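Local coordinates for protein superoxide dismutase (Clostridium difficile, PDB 3TJT) that probably catalyses, with a bound iron(III) ion, the dismutation of superoxide into hydrogen peroxide and molecular oxygen, at residues A[3-8]-A[45-50]; A[20-25]-A[182-187]; A[55-60]-A[77-82]; A[142-147]-A[199-204]; A[154-157]-A[161-164]. All blocks are in the same frame, centred on the assembly; numbering follows the deposited sequence.

Contact 1 (A[3-8]-A[45-50])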
# COMPACT_ATOMS: atom_id res chain seq x y z
N ASN A 3 19.07 20.13 20.51
CA ASN A 3 18.57 19.21 19.50
C ASN A 3 17.16 19.56 19.03
O ASN A 3 16.17 19.30 19.73
CB ASN A 3 18.62 17.77 20.01
CG ASN A 3 18.21 16.75 18.96
OD1 ASN A 3 19.03 15.94 18.51
ND2 ASN A 3 16.95 16.78 18.57
N ASN A 4 17.06 20.16 17.85
CA ASN A 4 15.78 20.55 17.28
C ASN A 4 15.30 19.57 16.21
O ASN A 4 14.54 19.94 15.32
CB ASN A 4 15.84 21.96 16.70
CG ASN A 4 16.95 22.12 15.67
OD1 ASN A 4 17.79 21.22 15.50
ND2 ASN A 4 16.97 23.26 14.98
N LYS A 5 15.75 18.32 16.29
CA LYS A 5 15.28 17.30 15.36
C LYS A 5 13.83 16.94 15.64
O LYS A 5 13.32 17.15 16.75
CB LYS A 5 16.18 16.06 15.42
CG LYS A 5 17.58 16.34 14.90
CD LYS A 5 18.36 15.06 14.67
CE LYS A 5 19.72 15.37 14.05
NZ LYS A 5 20.48 14.12 13.77
N PHE A 6 13.15 16.40 14.64
CA PHE A 6 11.77 15.95 14.82
C PHE A 6 11.73 14.75 15.75
O PHE A 6 12.66 13.94 15.77
CB PHE A 6 11.11 15.67 13.47
CG PHE A 6 10.92 16.91 12.65
CD1 PHE A 6 9.82 17.73 12.86
CD2 PHE A 6 11.87 17.29 11.71
CE1 PHE A 6 9.64 18.90 12.13
CE2 PHE A 6 11.70 18.46 10.97
CZ PHE A 6 10.58 19.26 11.18
N LYS A 7 10.67 14.64 16.54
CA LYS A 7 10.59 13.55 17.50
C LYS A 7 9.28 12.78 17.41
O LYS A 7 8.26 13.31 16.98
CB LYS A 7 10.82 14.08 18.92
CG LYS A 7 12.14 14.82 19.05
CD LYS A 7 12.65 14.90 20.48
CE LYS A 7 14.12 15.30 20.50
NZ LYS A 7 14.38 16.51 19.67
N VAL A 8 9.33 11.52 17.79
CA VAL A 8 8.12 10.72 17.89
C VAL A 8 7.35 11.12 19.15
O VAL A 8 7.90 11.08 20.25
CB VAL A 8 8.46 9.22 17.96
CG1 VAL A 8 7.25 8.42 18.40
CG2 VAL A 8 9.01 8.74 16.62
N ALA A 45 17.27 12.97 6.22
CA ALA A 45 17.21 13.76 4.98
C ALA A 45 17.50 15.24 5.21
O ALA A 45 17.98 15.93 4.31
CB ALA A 45 15.85 13.58 4.32
N LEU A 46 17.19 15.73 6.40
CA LEU A 46 17.36 17.16 6.68
C LEU A 46 18.75 17.53 7.22
O LEU A 46 19.05 18.71 7.41
CB LEU A 46 16.27 17.66 7.62
CG LEU A 46 14.82 17.48 7.14
CD1 LEU A 46 13.85 18.09 8.15
CD2 LEU A 46 14.60 18.08 5.75
N GLU A 47 19.60 16.53 7.45
CA GLU A 47 20.95 16.79 7.94
C GLU A 47 21.70 17.72 6.99
O GLU A 47 22.52 18.52 7.42
CB GLU A 47 21.72 15.48 8.13
CG GLU A 47 21.20 14.64 9.29
CD GLU A 47 21.89 13.29 9.40
OE1 GLU A 47 22.95 13.09 8.76
OE2 GLU A 47 21.38 12.42 10.14
N LYS A 48 21.39 17.61 5.71
CA LYS A 48 22.01 18.41 4.66
C LYS A 48 21.52 19.86 4.68
O LYS A 48 22.21 20.77 4.21
CB LYS A 48 21.69 17.78 3.30
CG LYS A 48 22.30 18.47 2.10
CD LYS A 48 21.98 17.71 0.83
CE LYS A 48 22.64 18.36 -0.37
NZ LYS A 48 22.38 17.58 -1.61
N TYR A 49 20.33 20.06 5.23
CA TYR A 49 19.71 21.39 5.27
C TYR A 49 19.15 21.65 6.67
O TYR A 49 17.93 21.71 6.86
CB TYR A 49 18.55 21.46 4.28
CG TYR A 49 18.88 21.19 2.83
CD1 TYR A 49 19.52 22.15 2.05
CD2 TYR A 49 18.52 20.00 2.21
CE1 TYR A 49 19.80 21.93 0.71
CE2 TYR A 49 18.80 19.76 0.87
CZ TYR A 49 19.44 20.73 0.13
OH TYR A 49 19.72 20.51 -1.20
N PRO A 50 20.04 21.82 7.66
CA PRO A 50 19.59 21.83 9.06
C PRO A 50 18.63 22.97 9.41
O PRO A 50 17.94 22.87 10.42
CB PRO A 50 20.90 21.96 9.86
CG PRO A 50 21.93 22.42 8.86
CD PRO A 50 21.51 21.86 7.54
O HOH W 1 18.76 23.65 13.00
O HOH W 2 19.36 12.53 11.80
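Phe-6 and Leu-46 meet where the N-terminal arm of the iron/manganese superoxide dismutase fold runs past the C-terminal end of helix 24-46, the first long helix of the alpha-hairpin domain. They show how an arm without regular structure can be fastened by one apolar pair and two water bridges. Leu-46 presents its CD1 methyl to the rim of the Phe-6 ring, close to the ring plane, with CD1 3.6 Å from Phe-6 CE2; the two side chains cross at about a right angle. Phe-6 already heads toward the helix from its first bond, and a chi1 of -67° sets CG beside the backbone N. Leu-57 and Leu-60 of helix 57-62 also pack on Phe-6, which places the ring between two helices.

Lys-5, extended beyond CG, reaches toward Glu-47, but its NZ stays 4.1 Å from Glu-47 OE2, beyond a salt bridge, and a water links the two charged groups. Past Leu-46 the chain makes a type I beta turn closed by Tyr-49 N to Leu-46 O, which leads into Pro-50. There a second water takes a hydrogen bond from Asn-4 ND2 and gives one to Pro-50 O. In the bridge between Lys-5 and Glu-47, the water accepts from Lys-5 NZ at 2.8 Å and donates to Glu-47 OE2 at 2.6 Å.

Contact 2 (A[20-25]-A[182-187])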
# COMPACT_ATOMS: atom_id res chain seq x y z
N PRO A 20 -10.86 -4.05 22.33
CA PRO A 20 -10.50 -5.07 21.35
C PRO A 20 -10.64 -4.57 19.92
O PRO A 20 -10.77 -5.39 19.02
CB PRO A 20 -11.57 -6.13 21.59
CG PRO A 20 -12.78 -5.30 21.88
CD PRO A 20 -12.29 -4.14 22.69
N TYR A 21 -10.62 -3.26 19.71
CA TYR A 21 -10.82 -2.73 18.36
C TYR A 21 -9.54 -2.70 17.54
O TYR A 21 -9.56 -2.95 16.33
CB TYR A 21 -11.44 -1.34 18.45
CG TYR A 21 -12.65 -1.33 19.36
CD1 TYR A 21 -13.81 -1.99 19.00
CD2 TYR A 21 -12.60 -0.68 20.59
CE1 TYR A 21 -14.91 -1.99 19.83
CE2 TYR A 21 -13.70 -0.68 21.44
CZ TYR A 21 -14.85 -1.34 21.04
OH TYR A 21 -15.95 -1.35 21.87
N ILE A 22 -8.44 -2.38 18.21
CA ILE A 22 -7.11 -2.46 17.61
C ILE A 22 -6.21 -3.18 18.59
O ILE A 22 -6.13 -2.81 19.76
CB ILE A 22 -6.54 -1.06 17.30
CG1 ILE A 22 -7.49 -0.31 16.37
CG2 ILE A 22 -5.14 -1.18 16.69
CD1 ILE A 22 -7.05 1.12 16.05
N ASP A 23 -5.53 -4.22 18.12
CA ASP A 23 -4.69 -5.04 18.99
C ASP A 23 -3.42 -4.35 19.49
O ASP A 23 -2.82 -3.52 18.80
CB ASP A 23 -4.31 -6.33 18.26
CG ASP A 23 -3.73 -6.06 16.90
OD1 ASP A 23 -4.46 -5.47 16.07
OD2 ASP A 23 -2.56 -6.42 16.68
N LYS A 24 -3.00 -4.72 20.69
CA LYS A 24 -1.80 -4.18 21.30
C LYS A 24 -0.55 -4.40 20.46
O LYS A 24 0.33 -3.54 20.39
CB LYS A 24 -1.60 -4.81 22.69
CG LYS A 24 -0.33 -4.37 23.40
CD LYS A 24 -0.10 -5.14 24.71
CE LYS A 24 1.12 -4.60 25.46
NZ LYS A 24 1.34 -5.29 26.77
N GLU A 25 -0.45 -5.56 19.83
CA GLU A 25 0.74 -5.86 19.03
C GLU A 25 0.86 -4.86 17.87
O GLU A 25 1.95 -4.38 17.56
CB GLU A 25 0.67 -7.29 18.51
CG GLU A 25 0.75 -8.36 19.62
CD GLU A 25 -0.47 -8.42 20.56
OE1 GLU A 25 -1.61 -8.11 20.13
OE2 GLU A 25 -0.27 -8.81 21.74
N ASN A 182 -13.12 -3.86 5.89
CA ASN A 182 -14.44 -3.40 6.29
C ASN A 182 -14.69 -3.52 7.80
O ASN A 182 -15.31 -2.64 8.40
CB ASN A 182 -15.55 -4.12 5.51
CG ASN A 182 -15.72 -5.56 5.94
OD1 ASN A 182 -14.80 -6.37 5.81
ND2 ASN A 182 -16.89 -5.89 6.49
N GLU A 183 -14.22 -4.60 8.41
CA GLU A 183 -14.43 -4.81 9.85
C GLU A 183 -13.56 -3.86 10.67
O GLU A 183 -13.98 -3.38 11.71
CB GLU A 183 -14.13 -6.26 10.23
CG GLU A 183 -15.11 -7.25 9.62
CD GLU A 183 -14.73 -8.70 9.88
OE1 GLU A 183 -13.71 -8.94 10.57
OE2 GLU A 183 -15.44 -9.60 9.39
N TYR A 184 -12.35 -3.62 10.19
CA TYR A 184 -11.45 -2.66 10.82
C TYR A 184 -12.07 -1.27 10.81
O TYR A 184 -12.08 -0.57 11.82
CB TYR A 184 -10.12 -2.65 10.06
CG TYR A 184 -9.19 -1.49 10.34
CD1 TYR A 184 -8.64 -1.29 11.61
CD2 TYR A 184 -8.81 -0.62 9.32
CE1 TYR A 184 -7.74 -0.23 11.85
CE2 TYR A 184 -7.94 0.42 9.54
CZ TYR A 184 -7.40 0.62 10.80
OH TYR A 184 -6.53 1.66 10.99
N ILE A 185 -12.59 -0.87 9.65
CA ILE A 185 -13.18 0.46 9.51
C ILE A 185 -14.37 0.63 10.46
O ILE A 185 -14.46 1.61 11.19
CB ILE A 185 -13.62 0.73 8.06
CG1 ILE A 185 -12.39 0.74 7.15
CG2 ILE A 185 -14.39 2.04 7.97
CD1 ILE A 185 -12.72 0.56 5.66
N ASP A 186 -15.26 -0.35 10.46
CA ASP A 186 -16.43 -0.27 11.33
C ASP A 186 -16.04 -0.21 12.81
O ASP A 186 -16.57 0.60 13.57
CB ASP A 186 -17.37 -1.44 11.08
CG ASP A 186 -18.74 -1.22 11.69
OD1 ASP A 186 -19.37 -0.17 11.41
OD2 ASP A 186 -19.19 -2.09 12.46
N ASN A 187 -15.09 -1.04 13.22
CA ASN A 187 -14.66 -1.06 14.61
C ASN A 187 -13.95 0.21 15.04
O ASN A 187 -14.01 0.60 16.21
CB ASN A 187 -13.77 -2.27 14.89
CG ASN A 187 -14.57 -3.48 15.31
OD1 ASN A 187 -15.74 -3.37 15.66
ND2 ASN A 187 -13.94 -4.65 15.29
O HOH W 3 -10.86 -0.66 14.58
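The backbones of 20-25 and 182-187 come nearest at Tyr-21 and Asn-187, whose CA atoms are 5.6 Å apart, with the first segment leading into helix 24-46 and the second lying within helix 181-188. The contact joins the alpha-hairpin and C-terminal domains of the iron/manganese superoxide dismutase fold, and illustrates a domain junction made without a direct hydrogen bond between the two segments.

Most of the buried surface belongs to Tyr-21 and Asn-187. Tyr-21 turns CG away from its own carbonyl (chi1 -50°), and the two side chains cross at about a right angle. Ring and amide planes are 67° apart, with Tyr-21 CD1 4.1 Å from Asn-187 CG. The same ring carbon, Tyr-21 CD1, is 3.8 Å from Asn-187 O, which approaches the ring obliquely. Asn-187 ND2 has its polar partner in Tyr-177 OH, a hydroxyl that also bonds to Tyr-21 O and thus ties both sides together.

Deeper in, Ile-22 CD1 approaches the edge of the Tyr-184 ring, 4.5 Å from Tyr-184 CE1. Tyr-184 OH is hydrogen-bonded to the carbonyl oxygen of the iron ligand Asp-167, a second-shell position. Between the backbones, one water donates to Tyr-21 O at 3.2 Å and to Tyr-184 O at 3.0 Å.

Contact 3 (A[55-60]-A[77-82]); sequences YSLCEL and NNAGGA
Helix-to-helix packing inside the alpha-hairpin domain is the setting here: the short helix 57-62 lies against helix 72-90, which carries the iron ligand His-85. The example is one of large residues set against small ones, since two leucines face two alanines. Leu-57 works with both of its methyls. Leu-57 CD2 lies 4.2 Å from Ala-79 CB, while Leu-57 CD1 lies 4.1 Å from Ala-82 CB, one helical turn further on. With chi1 at -70°, the forked end of Leu-57 spans the two alanines. Leu-60, one turn along its own helix, adds its CD1 at 4.3 Å from Ala-79 CB. The short alanine side chains allow the backbones to close to 6.1 Å between Leu-57 CA and Ala-79 CA.

The start of helix 57-62 is fixed by a capping box. Ser-56 OG accepts from Glu-59 N at 3.0 Å, and Ser-56 N donates in return to Glu-59 OE1, which it meets on the anti side, 27° out of the carboxylate plane. Next to the alanines, Gly-81 O accepts from His-85 ND1, a bond that would help orient the metal-binding imidazole. Helix 24-46 packs against both partners through Leu-42 on Leu-57 and Val-39 on Ala-82, and Val-75 of helix 72-90 lies against Leu-60.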
# COMPACT_ATOMS: atom_id res chain seq x y z
N TYR A 55 11.41 24.34 10.56
CA TYR A 55 10.07 24.30 10.00
C TYR A 55 9.23 23.35 10.85
O TYR A 55 9.76 22.39 11.42
CB TYR A 55 10.07 23.75 8.57
CG TYR A 55 10.55 24.66 7.45
CD1 TYR A 55 11.55 25.61 7.65
CD2 TYR A 55 10.01 24.53 6.18
CE1 TYR A 55 11.98 26.42 6.59
CE2 TYR A 55 10.44 25.32 5.12
CZ TYR A 55 11.42 26.26 5.33
OH TYR A 55 11.82 27.04 4.26
N SER A 56 7.93 23.61 10.94
CA SER A 56 7.02 22.63 11.51
C SER A 56 6.73 21.56 10.45
O SER A 56 7.00 21.78 9.27
CB SER A 56 5.71 23.30 11.91
OG SER A 56 5.03 23.77 10.76
N LEU A 57 6.19 20.42 10.86
CA LEU A 57 5.81 19.40 9.88
C LEU A 57 4.79 19.98 8.90
O LEU A 57 4.85 19.70 7.70
CB LEU A 57 5.23 18.15 10.57
CG LEU A 57 6.18 17.26 11.38
CD1 LEU A 57 5.41 16.15 12.12
CD2 LEU A 57 7.25 16.64 10.49
N CYS A 58 3.86 20.78 9.41
CA CYS A 58 2.87 21.40 8.54
C CYS A 58 3.52 22.30 7.49
O CYS A 58 3.13 22.27 6.33
CB CYS A 58 1.83 22.19 9.34
SG CYS A 58 0.46 21.15 9.91
N GLU A 59 4.51 23.08 7.91
CA GLU A 59 5.21 23.95 6.96
C GLU A 59 5.92 23.14 5.88
O GLU A 59 5.91 23.50 4.70
CB GLU A 59 6.20 24.86 7.70
CG GLU A 59 5.49 25.99 8.43
CD GLU A 59 6.40 26.79 9.34
OE1 GLU A 59 7.41 26.25 9.84
OE2 GLU A 59 6.10 27.98 9.56
N LEU A 60 6.56 22.04 6.28
CA LEU A 60 7.16 21.15 5.30
C LEU A 60 6.11 20.64 4.31
O LEU A 60 6.32 20.69 3.09
CB LEU A 60 7.87 19.98 6.00
CG LEU A 60 9.14 20.31 6.78
CD1 LEU A 60 9.62 19.10 7.57
CD2 LEU A 60 10.26 20.81 5.87
N ASN A 77 7.21 12.00 1.63
CA ASN A 77 6.88 10.69 2.18
C ASN A 77 7.06 10.60 3.70
O ASN A 77 6.22 10.04 4.39
CB ASN A 77 7.70 9.60 1.50
CG ASN A 77 7.32 9.41 0.05
OD1 ASN A 77 6.21 9.76 -0.36
ND2 ASN A 77 8.24 8.85 -0.74
N ASN A 78 8.15 11.16 4.21
CA ASN A 78 8.51 10.95 5.60
C ASN A 78 7.94 12.00 6.55
O ASN A 78 7.51 11.67 7.65
CB ASN A 78 10.02 10.77 5.75
CG ASN A 78 10.50 9.50 5.05
OD1 ASN A 78 11.16 9.55 4.00
ND2 ASN A 78 10.13 8.37 5.60
N ALA A 79 7.92 13.27 6.13
CA ALA A 79 7.16 14.27 6.89
C ALA A 79 5.69 13.90 6.84
O ALA A 79 4.97 14.08 7.81
CB ALA A 79 7.39 15.69 6.35
N GLY A 80 5.25 13.38 5.70
CA GLY A 80 3.88 12.89 5.59
C GLY A 80 3.62 11.81 6.62
O GLY A 80 2.63 11.87 7.37
N GLY A 81 4.50 10.82 6.66
CA GLY A 81 4.34 9.70 7.59
C GLY A 81 4.35 10.18 9.03
O GLY A 81 3.52 9.76 9.84
N ALA A 82 5.28 11.07 9.35
CA ALA A 82 5.40 11.59 10.71
C ALA A 82 4.17 12.38 11.12
O ALA A 82 3.62 12.19 12.20
CB ALA A 82 6.66 12.43 10.85

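Contact 4 (A[142-147]-A[199-204]); sequences GKLSIM and ENYKNL
A chi1 of -171° turns the Tyr-201 ring away from its own amide nitrogen and off helix 194-202, toward the loop that opens strand 144-150, while Leu-144, with chi1 at -61°, extends toward that ring. The result exemplifies a tyrosine that combines apolar packing with a polar end. At the end, Tyr-201 OH donates to Gly-142 O across 2.6 Å. The hydroxyl lies in the carbonyl plane, on a lone pair, with a C=O...donor angle of 124°, and the acceptor in turn sits at the edge of the ring. Leu-144 CD2 comes obliquely to the ring, 3.7 Å from Tyr-201 CE1.

Leu-204 adds its CD1 methyl, 3.8 Å from Gly-142 CA. Gly-142 adopts a positive phi, and both the hydroxyl of Tyr-201 and the methyl of Leu-204 pack directly on its backbone.

The contact joins the end of the modelled chain to an outer strand of the three-stranded antiparallel sheet of the C-terminal domain. Leu-144 and Tyr-201 both rest on Ala-106 of helix 101-111, and Leu-144 and Leu-204 both reach Ala-138 of the neighbouring strand 132-138.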
# COMPACT_ATOMS: atom_id res chain seq x y z
N GLY A 142 -14.58 26.33 7.10
CA GLY A 142 -15.24 25.36 7.95
C GLY A 142 -16.19 24.40 7.25
O GLY A 142 -16.90 23.64 7.91
N LYS A 143 -16.20 24.42 5.93
CA LYS A 143 -17.02 23.49 5.16
C LYS A 143 -16.37 22.10 5.20
O LYS A 143 -15.18 21.97 4.94
CB LYS A 143 -17.12 23.97 3.70
CG LYS A 143 -17.99 23.11 2.81
CD LYS A 143 -19.45 23.22 3.21
CE LYS A 143 -20.36 22.46 2.25
NZ LYS A 143 -21.77 22.44 2.73
N LEU A 144 -17.16 21.08 5.53
CA LEU A 144 -16.62 19.71 5.65
C LEU A 144 -16.81 18.87 4.39
O LEU A 144 -17.80 19.01 3.69
CB LEU A 144 -17.26 18.98 6.84
CG LEU A 144 -17.07 19.59 8.23
CD1 LEU A 144 -17.91 18.83 9.27
CD2 LEU A 144 -15.60 19.61 8.61
N SER A 145 -15.85 17.99 4.13
CA SER A 145 -15.96 17.02 3.06
C SER A 145 -15.13 15.79 3.42
O SER A 145 -14.32 15.84 4.35
CB SER A 145 -15.46 17.61 1.74
OG SER A 145 -14.10 17.98 1.82
N ILE A 146 -15.34 14.70 2.71
CA ILE A 146 -14.52 13.51 2.88
C ILE A 146 -13.62 13.32 1.65
O ILE A 146 -14.09 13.47 0.52
CB ILE A 146 -15.39 12.27 3.10
CG1 ILE A 146 -16.07 12.37 4.47
CG2 ILE A 146 -14.54 11.00 3.02
CD1 ILE A 146 -17.24 11.43 4.64
N MET A 147 -12.34 13.04 1.87
CA MET A 147 -11.42 12.79 0.77
C MET A 147 -10.42 11.72 1.18
O MET A 147 -10.27 11.42 2.36
CB MET A 147 -10.64 14.06 0.41
CG MET A 147 -9.56 14.39 1.46
SD MET A 147 -8.47 15.73 0.99
CE MET A 147 -7.53 14.97 -0.34
N GLU A 199 -11.58 19.90 18.68
CA GLU A 199 -10.47 20.83 18.83
C GLU A 199 -9.80 21.10 17.48
O GLU A 199 -9.42 22.23 17.18
CB GLU A 199 -9.45 20.35 19.86
CG GLU A 199 -9.97 20.40 21.29
CD GLU A 199 -10.64 21.74 21.64
OE1 GLU A 199 -9.93 22.78 21.67
OE2 GLU A 199 -11.86 21.75 21.91
N ASN A 200 -9.66 20.05 16.67
CA ASN A 200 -9.15 20.23 15.32
C ASN A 200 -10.00 21.19 14.51
O ASN A 200 -9.48 22.01 13.75
CB ASN A 200 -9.06 18.87 14.60
CG ASN A 200 -7.98 17.97 15.18
OD1 ASN A 200 -7.08 18.43 15.88
ND2 ASN A 200 -8.05 16.68 14.87
N TYR A 201 -11.31 21.08 14.65
CA TYR A 201 -12.23 21.93 13.90
C TYR A 201 -12.20 23.36 14.43
O TYR A 201 -12.24 24.31 13.65
CB TYR A 201 -13.65 21.37 13.97
CG TYR A 201 -14.63 22.04 13.04
CD1 TYR A 201 -14.49 21.95 11.67
CD2 TYR A 201 -15.70 22.78 13.55
CE1 TYR A 201 -15.39 22.55 10.82
CE2 TYR A 201 -16.60 23.39 12.70
CZ TYR A 201 -16.44 23.28 11.34
OH TYR A 201 -17.33 23.88 10.48
N LYS A 202 -12.10 23.51 15.74
CA LYS A 202 -12.06 24.84 16.34
C LYS A 202 -10.79 25.60 16.00
O LYS A 202 -10.78 26.83 16.03
CB LYS A 202 -12.20 24.76 17.86
CG LYS A 202 -13.59 24.45 18.36
CD LYS A 202 -13.60 24.44 19.87
CE LYS A 202 -15.00 24.30 20.43
NZ LYS A 202 -14.97 24.21 21.92
N ASN A 203 -9.72 24.87 15.70
CA ASN A 203 -8.42 25.50 15.47
C ASN A 203 -8.30 26.20 14.12
O ASN A 203 -7.29 26.85 13.85
CB ASN A 203 -7.28 24.50 15.66
CG ASN A 203 -6.91 24.34 17.12
OD1 ASN A 203 -6.99 25.29 17.90
ND2 ASN A 203 -6.52 23.13 17.50
N LEU A 204 -9.32 26.06 13.29
CA LEU A 204 -9.40 26.84 12.06
C LEU A 204 -9.41 28.33 12.41
O LEU A 204 -10.14 28.74 13.32
CB LEU A 204 -10.67 26.50 11.29
CG LEU A 204 -10.69 25.13 10.62
CD1 LEU A 204 -12.08 24.86 10.07
CD2 LEU A 204 -9.65 25.10 9.51

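Contact 5 (A[154-157]-A[161-164])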
# COMPACT_ATOMS: atom_id res chain seq x y z
N SER A 154 -0.88 14.12 2.32
CA SER A 154 -1.72 14.71 3.35
C SER A 154 -2.60 15.81 2.79
O SER A 154 -2.17 16.54 1.91
CB SER A 154 -0.83 15.34 4.43
OG SER A 154 -1.59 16.19 5.29
N PRO A 155 -3.84 15.93 3.31
CA PRO A 155 -4.74 17.02 2.90
C PRO A 155 -4.12 18.40 3.17
O PRO A 155 -4.49 19.37 2.51
CB PRO A 155 -5.96 16.85 3.81
CG PRO A 155 -5.89 15.45 4.32
CD PRO A 155 -4.45 15.03 4.30
N VAL A 156 -3.22 18.47 4.14
CA VAL A 156 -2.55 19.72 4.51
C VAL A 156 -1.86 20.34 3.29
O VAL A 156 -1.81 21.57 3.14
CB VAL A 156 -1.53 19.48 5.64
CG1 VAL A 156 -0.60 20.67 5.81
CG2 VAL A 156 -2.27 19.16 6.94
N SER A 157 -1.37 19.48 2.40
CA SER A 157 -0.68 19.92 1.20
C SER A 157 -1.63 20.53 0.17
O SER A 157 -1.19 21.15 -0.80
CB SER A 157 0.10 18.75 0.58
OG SER A 157 1.09 18.28 1.48
N THR A 161 -7.83 21.06 6.05
CA THR A 161 -7.44 20.79 7.43
C THR A 161 -8.07 19.49 7.90
O THR A 161 -9.29 19.36 7.90
CB THR A 161 -7.89 21.93 8.36
OG1 THR A 161 -7.24 23.15 7.96
CG2 THR A 161 -7.54 21.63 9.81
N PRO A 162 -7.24 18.51 8.30
CA PRO A 162 -7.77 17.21 8.74
C PRO A 162 -8.49 17.35 10.07
O PRO A 162 -7.97 17.96 11.00
CB PRO A 162 -6.51 16.35 8.93
CG PRO A 162 -5.39 17.10 8.31
CD PRO A 162 -5.77 18.55 8.32
N ILE A 163 -9.68 16.75 10.15
CA ILE A 163 -10.50 16.78 11.36
C ILE A 163 -10.46 15.40 12.03
O ILE A 163 -10.11 15.28 13.20
CB ILE A 163 -11.94 17.17 11.03
CG1 ILE A 163 -11.96 18.53 10.31
CG2 ILE A 163 -12.80 17.23 12.31
CD1 ILE A 163 -11.24 19.64 11.07
N ILE A 164 -10.82 14.36 11.28
CA ILE A 164 -10.43 12.99 11.66
C ILE A 164 -9.79 12.31 10.44
O ILE A 164 -9.94 12.77 9.31
CB ILE A 164 -11.60 12.13 12.20
CG1 ILE A 164 -12.54 11.68 11.07
CG2 ILE A 164 -12.36 12.86 13.33
CD1 ILE A 164 -13.62 10.68 11.51
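Two prolines facing one another are the unusual feature of this contact: Pro-155 CG stands 4.3 Å from Pro-162 CG, across a tight connection that leads from a short 3-10 segment at 155-157 into strand 161-167. Val-156 supplies the closer approach, its CG2 methyl lying 3.8 Å from Pro-162 CD and 4.0 Å from Pro-162 CG. A chi1 of 166° swings Val-156 CG1 away from the amide nitrogen and leaves CG2 to face the proline ring.

The 3-10 segment begins with an ST turn, in which Ser-154 OG accepts from Val-156 N at 3.0 Å with an N-H...acceptor angle of 151°. Ser-154 O also receives Ser-157 N, and together these bonds hold the backbone that presents Pro-155 and Val-156. Beyond Pro-162, Ile-163 and Ile-164 both face Leu-136 in a classic beta bulge where the strand turns a corner. Trp-135 of strand 132-138 touches both prolines, and Phe-87 of helix 72-90 touches Pro-162.

No hydrogen bond links the two segments, and their touching residues are buried. The association therefore rests on apolar contact, and Pro-155 and Pro-162, having no backbone N-H, bring no donor that would need a partner there.

None of the five contacts supplies an iron ligand; those are His-30, His-85, Asp-167 and His-171. Contact 2 comes nearest: the side chain of Tyr-184 is about 7 Å from the bound iron(III) ion. Ala-82 of contact 3 is about 11 Å from it and Pro-155 of contact 5 about 13 Å, while contact 4 lies away from the site. Contact 1 touches contact 3 through Phe-6, whose CZ is 3.2 Å from Tyr-55 O. Contact 3 meets contact 5 across the two domains, where Cys-58 O packs on Val-156 CG1. Contacts 4 and 5, with centres 9 Å apart, are joined by a probable hydrogen bond from Asn-200 ND2 to Ile-163 O. Contact 2 stands apart, its centre 33 Å from that of contact 1, though helix 24-46 serves both.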